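PDB 4R88: cytosine deaminase from Klebsiella pneumoniae, which probably catalyses the hydrolytic deamination of cytosine to uracil and ammonia, using a metal-dependent active site in an amidohydrolase barrel. Local coordinates for residues B[53-58]-B[304-309]; B[115-120]-B[205-210]; B[144-149]-B[171-176]; B[197-202]-B[231-236]. One frame throughout, in Å; residues are numbered along the deposited sequence. Where two conformers were deposited one is given.

Contact 1 (B[53-58]-B[304-309]); sequences VEPHIH and CFAQDS. With FE2 (Fe (II) ion), chain T; 1LD (5-fluorocytosine), chain S.
His56, His58 and Asp308 meet around one iron(II) ion, a worked example of how a TIM-barrel amidohydrolase builds its metal site where its first and last barrel strands close the ring. The metal bonds come first: His56 NE2 lies 2.3 Å from the iron, His58 NE2 2.4 Å, and Asp308 OD2 2.6 Å, while His209 supplies a fourth protein ligand. Both imidazoles run alongside the aspartate and point the same way, but the His56 ring stands perpendicular to the carboxylate plane and the His58 ring is turned 41° from it. Asp308 CG sits anti to the backbone N (chi1 -158°), which brings a side chain that starts away from residues 53-58 round to the metal.

Backbone hydrogen bonds form a single bridge: Asp308 N donates to His56 O, and His58 N to Asp308 O. A second polar cluster surrounds Glu54. Its OE1 accepts from Gln307 N on the syn side and from Gln307 NE2 at 2.6 Å through the anti lone pair, whereas OE2 takes His56 N. The carboxylate thus ties Gln307, next to Asp308, to the backbone of His56, a second-shell link between two metal ligands. Apolar packing is modest, with Ala306 CB against His56 CB at 3.6 Å and Pro55 CG beside Cys304 SG.

The bound substrate analogue 5-fluorocytosine places C6 over one face of His58, and its N4 is 3.0 Å from Asp308 OD1. One carboxylate thus faces metal and amino group together, consistent with a part for Asp308 in deamination.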
loop_
_atom_site.group_PDB
_atom_site.type_symbol
_atom_site.label_atom_id
_atom_site.label_comp_id
_atom_site.label_asym_id
_atom_site.label_seq_id
_atom_site.Cartn_x
_atom_site.Cartn_y
_atom_site.Cartn_z
ATOM N N VAL B 53 5.828 2.943 -16.582
ATOM C CA VAL B 53 6.210 4.331 -16.754
ATOM C C VAL B 53 6.179 4.994 -15.386
ATOM O O VAL B 53 5.262 4.752 -14.598
ATOM C CB VAL B 53 5.211 5.057 -17.661
ATOM C CG1 VAL B 53 5.611 6.517 -17.852
ATOM C CG2 VAL B 53 5.098 4.348 -19.002
ATOM N N GLU B 54 7.191 5.804 -15.096
ATOM C CA GLU B 54 7.192 6.660 -13.907
ATOM C C GLU B 54 7.105 8.126 -14.375
ATOM O O GLU B 54 8.115 8.758 -14.666
ATOM C CB GLU B 54 8.450 6.403 -13.081
ATOM C CG GLU B 54 8.606 7.353 -11.898
ATOM C CD GLU B 54 7.298 7.512 -11.149
ATOM O OE1 GLU B 54 6.945 6.611 -10.351
ATOM O OE2 GLU B 54 6.608 8.524 -11.384
ATOM N N PRO B 55 5.877 8.661 -14.474
ATOM C CA PRO B 55 5.645 9.934 -15.162
ATOM C C PRO B 55 5.909 11.159 -14.287
ATOM O O PRO B 55 5.787 12.292 -14.765
ATOM C CB PRO B 55 4.161 9.856 -15.515
ATOM C CG PRO B 55 3.582 9.039 -14.379
ATOM C CD PRO B 55 4.617 7.998 -14.084
ATOM N N HIS B 56 6.256 10.936 -13.022
ATOM C CA HIS B 56 6.494 12.046 -12.111
ATOM C C HIS B 56 7.376 11.622 -10.952
ATOM O O HIS B 56 6.910 10.982 -10.012
ATOM C CB HIS B 56 5.157 12.562 -11.578
ATOM C CG HIS B 56 5.275 13.803 -10.760
ATOM N ND1 HIS B 56 4.607 14.968 -11.079
ATOM C CD2 HIS B 56 5.974 14.065 -9.632
ATOM C CE1 HIS B 56 4.892 15.891 -10.181
ATOM N NE2 HIS B 56 5.719 15.369 -9.296
ATOM N N ILE B 57 8.649 11.990 -11.012
ATOM C CA ILE B 57 9.576 11.723 -9.920
ATOM C C ILE B 57 10.591 12.876 -9.786
ATOM O O ILE B 57 10.823 13.602 -10.734
ATOM C CB ILE B 57 10.276 10.369 -10.114
ATOM C CG1 ILE B 57 10.933 9.900 -8.817
ATOM C CG2 ILE B 57 11.294 10.436 -11.284
ATOM C CD1 ILE B 57 11.321 8.425 -8.839
ATOM N N HIS B 58 11.142 13.072 -8.593
ATOM C CA HIS B 58 12.135 14.127 -8.362
ATOM C C HIS B 58 13.518 13.517 -8.172
ATOM O O HIS B 58 13.958 13.342 -7.037
ATOM C CB HIS B 58 11.770 14.942 -7.117
ATOM C CG HIS B 58 10.538 15.768 -7.288
ATOM N ND1 HIS B 58 10.581 17.100 -7.637
ATOM C CD2 HIS B 58 9.228 15.445 -7.195
ATOM C CE1 HIS B 58 9.351 17.565 -7.749
ATOM N NE2 HIS B 58 8.513 16.579 -7.486
ATOM N N CYS B 304 -3.226 9.072 -14.430
ATOM C CA CYS B 304 -2.316 7.972 -14.110
ATOM C C CYS B 304 -1.635 8.197 -12.768
ATOM O O CYS B 304 -1.755 9.271 -12.184
ATOM C CB CYS B 304 -1.272 7.785 -15.218
ATOM S SG CYS B 304 -0.302 9.260 -15.544
ATOM N N PHE B 305 -0.935 7.175 -12.278
ATOM C CA PHE B 305 -0.300 7.244 -10.966
ATOM C C PHE B 305 1.220 7.347 -11.105
ATOM O O PHE B 305 1.795 6.899 -12.103
ATOM C CB PHE B 305 -0.638 6.006 -10.123
ATOM C CG PHE B 305 -2.087 5.892 -9.723
ATOM C CD1 PHE B 305 -2.713 6.897 -8.992
ATOM C CD2 PHE B 305 -2.810 4.753 -10.039
ATOM C CE1 PHE B 305 -4.049 6.763 -8.596
ATOM C CE2 PHE B 305 -4.153 4.614 -9.658
ATOM C CZ PHE B 305 -4.769 5.619 -8.935
ATOM N N ALA B 306 1.859 7.909 -10.085
ATOM C CA ALA B 306 3.309 8.083 -10.068
ATOM C C ALA B 306 3.840 7.954 -8.640
ATOM O O ALA B 306 3.095 8.141 -7.690
ATOM C CB ALA B 306 3.670 9.439 -10.641
ATOM N N GLN B 307 5.130 7.656 -8.490
ATOM C CA GLN B 307 5.752 7.542 -7.158
ATOM C C GLN B 307 6.129 8.873 -6.512
ATOM O O GLN B 307 6.177 8.979 -5.281
ATOM C CB GLN B 307 7.002 6.660 -7.231
ATOM C CG GLN B 307 6.674 5.218 -7.544
ATOM C CD GLN B 307 7.868 4.435 -8.048
ATOM O OE1 GLN B 307 8.587 3.817 -7.263
ATOM N NE2 GLN B 307 8.077 4.446 -9.365
ATOM N N ASP B 308 6.441 9.865 -7.344
ATOM C CA ASP B 308 6.836 11.214 -6.881
ATOM C C ASP B 308 8.215 11.295 -6.200
ATOM O O ASP B 308 9.103 12.018 -6.658
ATOM C CB ASP B 308 5.746 11.825 -5.971
ATOM C CG ASP B 308 5.824 13.345 -5.900
ATOM O OD1 ASP B 308 4.988 13.970 -5.220
ATOM O OD2 ASP B 308 6.726 13.919 -6.530
ATOM N N SER B 309 8.390 10.563 -5.105
ATOM C CA SER B 309 9.601 10.673 -4.297
ATOM C C SER B 309 10.161 9.315 -3.914
ATOM O O SER B 309 9.411 8.389 -3.629
ATOM C CB SER B 309 9.305 11.423 -2.995
ATOM O OG SER B 309 8.910 12.766 -3.219
HETATM FE FE FE2 T . 6.163 16.324 -7.293
HETATM N N1 1LD S . 8.178 19.299 -4.417
HETATM C C6 1LD S . 8.602 18.043 -4.181
HETATM C C2 1LD S . 6.868 19.585 -4.349
HETATM O O2 1LD S . 6.443 20.871 -4.600
HETATM N N3 1LD S . 5.945 18.658 -4.045
HETATM C C4 1LD S . 6.323 17.393 -3.796
HETATM N N4 1LD S . 5.329 16.417 -3.464
HETATM C C5 1LD S . 7.682 17.046 -3.858
HETATM F F 1LD S . 8.090 15.795 -3.624
HETATM O O HOH W 1 2.448 5.408 -14.196
#

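Contact 2 (B[115-120]-B[205-210]); sequences RTHVDV and LVDVHC. With FE2 (Fe (II) ion), chain T; 1LD (5-fluorocytosine), chain S.
His117 and Asp207 mark the nearest approach of strands 115-119 and 205-210, whose axes come no closer than 10.0 Å and cross at 66°, so that side chains rather than backbones make the contact. Arg115 reaches across to Asp207, NH1 giving OD1 a salt-bridging hydrogen bond of 2.9 Å on the anti side of the carboxylate. OD1 lies close to the guanidinium plane, while the carboxylate is turned steeply against it; a bend at chi3 (-73°) swings the guanidinium toward the acid. Arg115 NH2 also binds Gln145, and Asp207 OD2 is held by Ser240. These residues fill the interior of the TIM barrel, where side chains of strands that are not neighbours meet. A water accepts from Arg115 NH1 and lies 2.8 Å from Val206 O, and another lies 2.8 Å from His117 NE2, in the plane of the ring. Nearer the metal, His209 and His117 form a T-shaped pair: the edge of His209 is directed at the face of His117, with CE1 of His209 3.4 Å from ND1 of His117 and planes at 84°. His209 NE2 binds the iron(II) ion at 2.5 Å, alongside His56, His58 and Asp308, and the face of His117 covers the CE1 edge of His209.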
loop_
_atom_site.group_PDB
_atom_site.type_symbol
_atom_site.label_atom_id
_atom_site.label_comp_id
_atom_site.label_asym_id
_atom_site.label_seq_id
_atom_site.Cartn_x
_atom_site.Cartn_y
_atom_site.Cartn_z
ATOM N N ARG B 115 9.752 10.483 -16.300
ATOM C CA ARG B 115 9.756 11.939 -16.362
ATOM C C ARG B 115 10.181 12.479 -14.997
ATOM O O ARG B 115 9.511 12.227 -14.004
ATOM C CB ARG B 115 8.380 12.487 -16.749
ATOM C CG ARG B 115 8.267 14.005 -16.585
ATOM C CD ARG B 115 6.894 14.534 -17.015
ATOM N NE ARG B 115 6.741 14.508 -18.465
ATOM C CZ ARG B 115 5.635 14.867 -19.108
ATOM N NH1 ARG B 115 4.558 15.255 -18.422
ATOM N NH2 ARG B 115 5.605 14.828 -20.439
ATOM N N THR B 116 11.309 13.199 -14.954
ATOM C CA THR B 116 11.803 13.766 -13.711
ATOM C C THR B 116 11.641 15.274 -13.670
ATOM O O THR B 116 11.905 15.971 -14.644
ATOM C CB THR B 116 13.290 13.394 -13.417
ATOM O OG1 THR B 116 13.629 13.833 -12.090
ATOM C CG2 THR B 116 14.270 14.040 -14.441
ATOM N N HIS B 117 11.176 15.781 -12.538
ATOM C CA HIS B 117 11.238 17.218 -12.298
ATOM C C HIS B 117 12.608 17.516 -11.728
ATOM O O HIS B 117 13.210 16.673 -11.053
ATOM C CB HIS B 117 10.106 17.636 -11.356
ATOM C CG HIS B 117 8.746 17.408 -11.943
ATOM N ND1 HIS B 117 7.973 18.432 -12.450
ATOM C CD2 HIS B 117 8.042 16.269 -12.147
ATOM C CE1 HIS B 117 6.848 17.932 -12.936
ATOM N NE2 HIS B 117 6.865 16.623 -12.767
ATOM N N VAL B 118 13.151 18.673 -12.080
ATOM C CA VAL B 118 14.421 19.110 -11.530
ATOM C C VAL B 118 14.257 20.549 -11.092
ATOM O O VAL B 118 13.810 21.390 -11.876
ATOM C CB VAL B 118 15.532 19.048 -12.589
ATOM C CG1 VAL B 118 16.884 19.409 -11.970
ATOM C CG2 VAL B 118 15.571 17.678 -13.217
ATOM N N ASP B 119 14.607 20.829 -9.845
ATOM C CA ASP B 119 14.440 22.164 -9.292
ATOM C C ASP B 119 15.390 23.117 -9.997
ATOM O O ASP B 119 16.599 22.940 -9.944
ATOM C CB ASP B 119 14.682 22.148 -7.771
ATOM C CG ASP B 119 14.436 23.503 -7.106
ATOM O OD1 ASP B 119 14.729 23.608 -5.898
ATOM O OD2 ASP B 119 13.946 24.456 -7.759
ATOM N N VAL B 120 14.837 24.130 -10.662
ATOM C CA VAL B 120 15.670 25.139 -11.304
ATOM C C VAL B 120 15.774 26.439 -10.501
ATOM O O VAL B 120 16.452 27.378 -10.931
ATOM C CB VAL B 120 15.213 25.408 -12.775
ATOM C CG1 VAL B 120 15.312 24.120 -13.603
ATOM C CG2 VAL B 120 13.788 25.945 -12.804
ATOM N N LEU B 205 6.729 20.497 -23.902
ATOM C CA LEU B 205 5.601 19.971 -23.149
ATOM C C LEU B 205 5.439 20.776 -21.853
ATOM O O LEU B 205 6.282 21.598 -21.515
ATOM C CB LEU B 205 5.774 18.473 -22.847
ATOM C CG LEU B 205 6.096 17.557 -24.046
ATOM C CD1 LEU B 205 6.238 16.097 -23.611
ATOM C CD2 LEU B 205 5.031 17.685 -25.101
ATOM N N VAL B 206 4.342 20.536 -21.144
ATOM C CA VAL B 206 4.032 21.238 -19.900
ATOM C C VAL B 206 3.614 20.220 -18.858
ATOM O O VAL B 206 2.857 19.291 -19.154
ATOM C CB VAL B 206 2.868 22.237 -20.099
ATOM C CG1 VAL B 206 2.397 22.805 -18.771
ATOM C CG2 VAL B 206 3.290 23.351 -21.039
ATOM N N ASP B 207 4.115 20.379 -17.640
ATOM C CA ASP B 207 3.698 19.531 -16.534
ATOM C C ASP B 207 3.862 20.321 -15.240
ATOM O O ASP B 207 4.970 20.493 -14.729
ATOM C CB ASP B 207 4.502 18.231 -16.481
ATOM C CG ASP B 207 3.964 17.256 -15.432
ATOM O OD1 ASP B 207 4.102 16.026 -15.625
ATOM O OD2 ASP B 207 3.407 17.716 -14.409
ATOM N N VAL B 208 2.733 20.771 -14.713
ATOM C CA VAL B 208 2.719 21.745 -13.633
ATOM C C VAL B 208 2.283 21.086 -12.321
ATOM O O VAL B 208 1.303 20.343 -12.305
ATOM C CB VAL B 208 1.751 22.913 -13.992
ATOM C CG1 VAL B 208 1.558 23.863 -12.814
ATOM C CG2 VAL B 208 2.252 23.677 -15.210
ATOM N N HIS B 209 3.024 21.325 -11.237
ATOM C CA HIS B 209 2.542 20.970 -9.893
ATOM C C HIS B 209 1.413 21.905 -9.598
ATOM O O HIS B 209 1.631 23.073 -9.292
ATOM C CB HIS B 209 3.599 21.204 -8.827
ATOM C CG HIS B 209 4.667 20.163 -8.800
ATOM N ND1 HIS B 209 5.495 19.921 -9.876
ATOM C CD2 HIS B 209 5.052 19.306 -7.826
ATOM C CE1 HIS B 209 6.349 18.963 -9.565
ATOM N NE2 HIS B 209 6.098 18.572 -8.329
ATOM N N CYS B 210 0.198 21.397 -9.696
ATOM C CA CYS B 210 -0.960 22.265 -9.724
ATOM C C CYS B 210 -1.828 21.984 -8.490
ATOM O O CYS B 210 -2.322 20.873 -8.321
ATOM C CB CYS B 210 -1.747 21.999 -11.016
ATOM S SG CYS B 210 -2.901 23.304 -11.436
HETATM FE FE FE2 T . 6.163 16.324 -7.293
HETATM N N1 1LD S . 8.178 19.299 -4.417
HETATM C C6 1LD S . 8.602 18.043 -4.181
HETATM C C2 1LD S . 6.868 19.585 -4.349
HETATM O O2 1LD S . 6.443 20.871 -4.600
HETATM N N3 1LD S . 5.945 18.658 -4.045
HETATM C C4 1LD S . 6.323 17.393 -3.796
HETATM N N4 1LD S . 5.329 16.417 -3.464
HETATM C C5 1LD S . 7.682 17.046 -3.858
HETATM F F 1LD S . 8.090 15.795 -3.624
HETATM O O HOH W 2 3.014 16.741 -20.400
HETATM O O HOH W 3 5.201 14.721 -13.918
#

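Contact 3 (B[144-149]-B[171-176]); sequences LQIVAF and GADVVG. With 1LD (5-fluorocytosine), chain S; EDO (1,2-ethanediol), chain C.
Ala148 N donates to Val174 O at 2.9 Å, a nearly straight bond (165°), and Ala148 O in turn accepts from Gly176 N at 2.8 Å. Together with a weak bond from Val174 N to Ile146 O, these join two neighbouring parallel strands of the barrel. Val147 and Val174 point to the same face and pack there, CG2 of Val147 lying 3.7 Å from CB of Val174; on the other face Ala148 CB meets Ala172 CB at 4.0 Å. Gly176 has no side chain to crowd Ala148 O or the CG1 methyl of Val147.

Just before the paired strand residues, Asp173 takes over from the backbone. With CG anti to the carbonyl carbon (chi1 -44°), its carboxylate is turned toward the backbone of residues 145-146, where OD2 accepts Ile146 N at 2.8 Å through the anti lone pair. The other oxygen, OD1, forms a salt bridge with Lys135.

At the far end of its strand, Phe149 meets O2 of 5-fluorocytosine with its ring edge, CZ lying 3.6 Å from that oxygen. Further out, helix 160-169 completes the beta-alpha-beta crossover, ending in a Schellman motif at Gly171 and covering Ala148 and Val175. At Ile146 N a carboxylate replaces a backbone carbonyl as acceptor, and Lys135 would be expected to stabilise its negative charge.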
loop_
_atom_site.group_PDB
_atom_site.type_symbol
_atom_site.label_atom_id
_atom_site.label_comp_id
_atom_site.label_asym_id
_atom_site.label_seq_id
_atom_site.Cartn_x
_atom_site.Cartn_y
_atom_site.Cartn_z
ATOM N N LEU B 144 14.455 9.224 -20.514
ATOM C CA LEU B 144 14.198 10.216 -19.471
ATOM C C LEU B 144 13.723 11.546 -20.044
ATOM O O LEU B 144 14.346 12.087 -20.961
ATOM C CB LEU B 144 15.485 10.457 -18.676
ATOM C CG LEU B 144 15.432 11.411 -17.477
ATOM C CD1 LEU B 144 14.524 10.859 -16.382
ATOM C CD2 LEU B 144 16.831 11.645 -16.935
ATOM N N GLN B 145 12.621 12.067 -19.509
ATOM C CA GLN B 145 12.220 13.438 -19.791
ATOM C C GLN B 145 12.561 14.288 -18.588
ATOM O O GLN B 145 12.529 13.813 -17.448
ATOM C CB GLN B 145 10.729 13.540 -20.084
ATOM C CG GLN B 145 10.324 12.811 -21.337
ATOM C CD GLN B 145 8.852 12.975 -21.639
ATOM O OE1 GLN B 145 8.164 13.777 -21.003
ATOM N NE2 GLN B 145 8.360 12.215 -22.619
ATOM N N ILE B 146 12.917 15.539 -18.843
ATOM C CA ILE B 146 13.307 16.441 -17.765
ATOM C C ILE B 146 12.374 17.632 -17.734
ATOM O O ILE B 146 12.152 18.274 -18.768
ATOM C CB ILE B 146 14.750 16.932 -17.961
ATOM C CG1 ILE B 146 15.709 15.746 -17.866
ATOM C CG2 ILE B 146 15.086 18.020 -16.919
ATOM C CD1 ILE B 146 17.127 16.061 -18.267
ATOM N N VAL B 147 11.819 17.919 -16.556
ATOM C CA VAL B 147 10.920 19.047 -16.397
ATOM C C VAL B 147 11.661 20.157 -15.669
ATOM O O VAL B 147 12.270 19.917 -14.633
ATOM C CB VAL B 147 9.688 18.700 -15.540
ATOM C CG1 VAL B 147 8.696 19.859 -15.567
ATOM C CG2 VAL B 147 9.027 17.406 -16.025
ATOM N N ALA B 148 11.611 21.369 -16.205
ATOM C CA ALA B 148 12.172 22.502 -15.493
ATOM C C ALA B 148 11.172 22.940 -14.421
ATOM O O ALA B 148 10.127 23.534 -14.711
ATOM C CB ALA B 148 12.534 23.640 -16.476
ATOM N N PHE B 149 11.487 22.610 -13.171
ATOM C CA PHE B 149 10.548 22.767 -12.069
ATOM C C PHE B 149 11.026 23.846 -11.105
ATOM O O PHE B 149 12.053 23.691 -10.454
ATOM C CB PHE B 149 10.398 21.424 -11.344
ATOM C CG PHE B 149 9.634 21.505 -10.056
ATOM C CD1 PHE B 149 8.345 22.014 -10.030
ATOM C CD2 PHE B 149 10.200 21.059 -8.868
ATOM C CE1 PHE B 149 7.619 22.083 -8.830
ATOM C CE2 PHE B 149 9.489 21.127 -7.659
ATOM C CZ PHE B 149 8.197 21.632 -7.645
ATOM N N GLY B 171 17.684 22.683 -22.728
ATOM C CA GLY B 171 17.098 21.487 -23.299
ATOM C C GLY B 171 16.192 20.684 -22.393
ATOM O O GLY B 171 15.908 19.529 -22.694
ATOM N N ALA B 172 15.717 21.270 -21.294
ATOM C CA ALA B 172 14.664 20.593 -20.544
ATOM C C ALA B 172 13.481 20.379 -21.499
ATOM O O ALA B 172 13.091 21.302 -22.211
ATOM C CB ALA B 172 14.252 21.409 -19.331
ATOM N N ASP B 173 12.931 19.163 -21.508
ATOM C CA ASP B 173 11.856 18.764 -22.427
ATOM C C ASP B 173 10.485 19.327 -22.055
ATOM O O ASP B 173 9.583 19.401 -22.895
ATOM C CB ASP B 173 11.732 17.231 -22.452
ATOM C CG ASP B 173 13.078 16.541 -22.531
ATOM O OD1 ASP B 173 13.672 16.537 -23.629
ATOM O OD2 ASP B 173 13.553 16.020 -21.498
ATOM N N VAL B 174 10.323 19.680 -20.786
ATOM C CA VAL B 174 9.008 19.994 -20.235
ATOM C C VAL B 174 9.115 21.233 -19.352
ATOM O O VAL B 174 10.085 21.399 -18.627
ATOM C CB VAL B 174 8.498 18.838 -19.362
ATOM C CG1 VAL B 174 7.031 19.046 -18.976
ATOM C CG2 VAL B 174 8.686 17.490 -20.070
ATOM N N VAL B 175 8.117 22.105 -19.430
ATOM C CA VAL B 175 8.066 23.300 -18.598
ATOM C C VAL B 175 7.187 23.013 -17.391
ATOM O O VAL B 175 6.041 22.571 -17.546
ATOM C CB VAL B 175 7.494 24.494 -19.389
ATOM C CG1 VAL B 175 7.329 25.707 -18.495
ATOM C CG2 VAL B 175 8.394 24.816 -20.592
ATOM N N GLY B 176 7.709 23.260 -16.189
ATOM C CA GLY B 176 6.935 23.016 -14.972
ATOM C C GLY B 176 6.389 24.292 -14.356
ATOM O O GLY B 176 6.390 25.351 -14.987
HETATM N N1 1LD S . 8.178 19.299 -4.417
HETATM C C6 1LD S . 8.602 18.043 -4.181
HETATM C C2 1LD S . 6.868 19.585 -4.349
HETATM O O2 1LD S . 6.443 20.871 -4.600
HETATM N N3 1LD S . 5.945 18.658 -4.045
HETATM C C4 1LD S . 6.323 17.393 -3.796
HETATM N N4 1LD S . 5.329 16.417 -3.464
HETATM C C5 1LD S . 7.682 17.046 -3.858
HETATM F F 1LD S . 8.090 15.795 -3.624
HETATM C C1 EDO C . 14.557 18.029 -26.384
HETATM O O1 EDO C . 15.143 19.189 -25.785
HETATM C C2 EDO C . 13.046 18.137 -26.234
HETATM O O2 EDO C . 12.636 19.423 -26.707
#

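Contact 4 (B[197-202]-B[231-236]); sequences DLAQRY and RGMGAQ
Asp197 OD1 is gripped by two nitrogens of Arg231, NH1 at 2.8 Å and NH2 at 3.0 Å, an end-on salt bridge in which both donors converge on a single oxygen. It joins two outer elements of the TIM barrel: helix 185-202 and the turn that follows helix 220-231, which leads through a Schellman motif at Gly232 into the strand beginning at residue 237. The oxygen lies in the guanidinium plane for both bonds, but the carboxylate is turned 49° against that plane; NH1 uses the anti lone pair, whereas NH2 comes from above the carboxylate.

NH1 has a second acceptor. Gln200 OE1, one helical turn on from Asp197, takes it at 2.8 Å in a bent hydrogen bond, 136° at the hydrogen. The arginine chain runs extended from CG to NE to reach both, and Glu227 holds its NE in a further salt bridge. Two carboxylates and an amide oxygen line the guanidinium edge, which probably balances its charge and limits its rotation.

Next to this polar cluster the contact turns apolar. Met233 is bent at chi3 (67°), so its sulfur and its terminal methyl meet different residues of the helix: SD sits 3.7 Å from Gln200 CG, and CE lies 4.1 Å from Ala199 CB.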
loop_
_atom_site.group_PDB
_atom_site.type_symbol
_atom_site.label_atom_id
_atom_site.label_comp_id
_atom_site.label_asym_id
_atom_site.label_seq_id
_atom_site.Cartn_x
_atom_site.Cartn_y
_atom_site.Cartn_z
ATOM N N ASP B 197 3.328 30.538 -22.122
ATOM C CA ASP B 197 4.012 31.314 -23.153
ATOM C C ASP B 197 5.381 30.725 -23.461
ATOM O O ASP B 197 5.790 30.617 -24.619
ATOM C CB ASP B 197 4.211 32.760 -22.698
ATOM C CG ASP B 197 2.958 33.596 -22.822
ATOM O OD1 ASP B 197 1.980 33.137 -23.442
ATOM O OD2 ASP B 197 2.959 34.729 -22.297
ATOM N N LEU B 198 6.101 30.372 -22.407
ATOM C CA LEU B 198 7.437 29.815 -22.568
ATOM C C LEU B 198 7.370 28.465 -23.288
ATOM O O LEU B 198 8.113 28.217 -24.238
ATOM C CB LEU B 198 8.101 29.647 -21.204
ATOM C CG LEU B 198 9.515 29.077 -21.230
ATOM C CD1 LEU B 198 10.478 30.107 -21.838
ATOM C CD2 LEU B 198 9.930 28.697 -19.831
ATOM N N ALA B 199 6.469 27.598 -22.834
ATOM C CA ALA B 199 6.280 26.302 -23.476
ATOM C C ALA B 199 5.904 26.450 -24.940
ATOM O O ALA B 199 6.417 25.729 -25.801
ATOM C CB ALA B 199 5.205 25.513 -22.755
ATOM N N GLN B 200 4.997 27.380 -25.222
ATOM C CA GLN B 200 4.513 27.549 -26.582
ATOM C C GLN B 200 5.606 28.115 -27.483
ATOM O O GLN B 200 5.754 27.686 -28.628
ATOM C CB GLN B 200 3.285 28.457 -26.606
ATOM C CG GLN B 200 2.277 28.092 -27.675
ATOM C CD GLN B 200 1.117 29.061 -27.742
ATOM O OE1 GLN B 200 0.974 29.934 -26.887
ATOM N NE2 GLN B 200 0.281 28.914 -28.764
ATOM N N ARG B 201 6.375 29.070 -26.958
ATOM C CA ARG B 201 7.433 29.716 -27.733
ATOM C C ARG B 201 8.521 28.728 -28.125
ATOM O O ARG B 201 9.045 28.783 -29.232
ATOM C CB ARG B 201 8.050 30.880 -26.942
ATOM C CG ARG B 201 9.082 31.688 -27.721
ATOM C CD ARG B 201 9.425 32.994 -27.008
ATOM N NE ARG B 201 8.250 33.578 -26.358
ATOM C CZ ARG B 201 7.302 34.270 -26.988
ATOM N NH1 ARG B 201 7.380 34.471 -28.298
ATOM N NH2 ARG B 201 6.268 34.754 -26.305
ATOM N N TYR B 202 8.857 27.817 -27.218
ATOM C CA TYR B 202 9.947 26.876 -27.474
ATOM C C TYR B 202 9.470 25.482 -27.900
ATOM O O TYR B 202 10.279 24.579 -28.104
ATOM C CB TYR B 202 10.849 26.773 -26.246
ATOM C CG TYR B 202 11.696 28.013 -26.001
ATOM C CD1 TYR B 202 11.196 29.085 -25.263
ATOM C CD2 TYR B 202 12.997 28.096 -26.483
ATOM C CE1 TYR B 202 11.968 30.227 -25.028
ATOM C CE2 TYR B 202 13.783 29.239 -26.253
ATOM C CZ TYR B 202 13.261 30.292 -25.522
ATOM O OH TYR B 202 14.029 31.417 -25.287
ATOM N N ARG B 231 -4.921 27.532 -26.510
ATOM C CA ARG B 231 -3.705 27.475 -27.309
ATOM C C ARG B 231 -3.649 26.213 -28.159
ATOM O O ARG B 231 -2.747 26.052 -28.987
ATOM C CB ARG B 231 -2.475 27.579 -26.411
ATOM C CG ARG B 231 -2.339 28.923 -25.712
ATOM C CD ARG B 231 -1.326 28.828 -24.590
ATOM N NE ARG B 231 -1.402 29.959 -23.666
ATOM C CZ ARG B 231 -0.460 30.889 -23.545
ATOM N NH1 ARG B 231 0.641 30.831 -24.288
ATOM N NH2 ARG B 231 -0.610 31.873 -22.671
ATOM N N GLY B 232 -4.613 25.322 -27.954
ATOM C CA GLY B 232 -4.682 24.082 -28.707
ATOM C C GLY B 232 -3.581 23.114 -28.318
ATOM O O GLY B 232 -3.150 22.293 -29.122
ATOM N N MET B 233 -3.145 23.193 -27.067
ATOM C CA MET B 233 -1.998 22.427 -26.587
ATOM C C MET B 233 -2.370 21.296 -25.643
ATOM O O MET B 233 -1.483 20.710 -25.023
ATOM C CB MET B 233 -1.053 23.352 -25.812
ATOM C CG MET B 233 -0.312 24.360 -26.660
ATOM S SD MET B 233 0.516 25.549 -25.580
ATOM C CE MET B 233 1.735 24.497 -24.783
ATOM N N GLY B 234 -3.666 21.011 -25.516
ATOM C CA GLY B 234 -4.162 20.068 -24.523
ATOM C C GLY B 234 -3.352 18.800 -24.337
ATOM O O GLY B 234 -2.877 18.520 -23.246
ATOM N N ALA B 235 -3.156 18.050 -25.415
ATOM C CA ALA B 235 -2.401 16.792 -25.341
ATOM C C ALA B 235 -0.965 16.943 -24.795
ATOM O O ALA B 235 -0.409 16.004 -24.227
ATOM C CB ALA B 235 -2.379 16.115 -26.710
ATOM N N GLN B 236 -0.389 18.130 -24.970
ATOM C CA GLN B 236 0.978 18.425 -24.529
ATOM C C GLN B 236 1.094 18.809 -23.049
ATOM O O GLN B 236 2.203 18.988 -22.530
ATOM C CB GLN B 236 1.552 19.553 -25.396
ATOM C CG GLN B 236 1.621 19.190 -26.877
ATOM C CD GLN B 236 1.670 20.403 -27.786
ATOM O OE1 GLN B 236 1.846 21.532 -27.331
ATOM N NE2 GLN B 236 1.511 20.170 -29.084
#

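From the N terminus, residues 53-58 open contact 1, which closes only at 304-309, bringing the first barrel strand to the last and enclosing the other three contacts. Within that long loop, contact 2 runs from 115-120 to 205-210 across the barrel interior, and contact 3, 144-149 with 171-176, nests inside it as a local pairing of adjacent strands. Contact 4 begins at 197-202, before contact 2 has closed, and ends at 231-236, so these two cross; contacts 3 and 4 follow in series. Contacts 1 and 2 share the iron(II) ion, contacts 1 to 3 all reach 5-fluorocytosine, and contact 4 ties helix 185-202 to the turn that leads into strand 237-241.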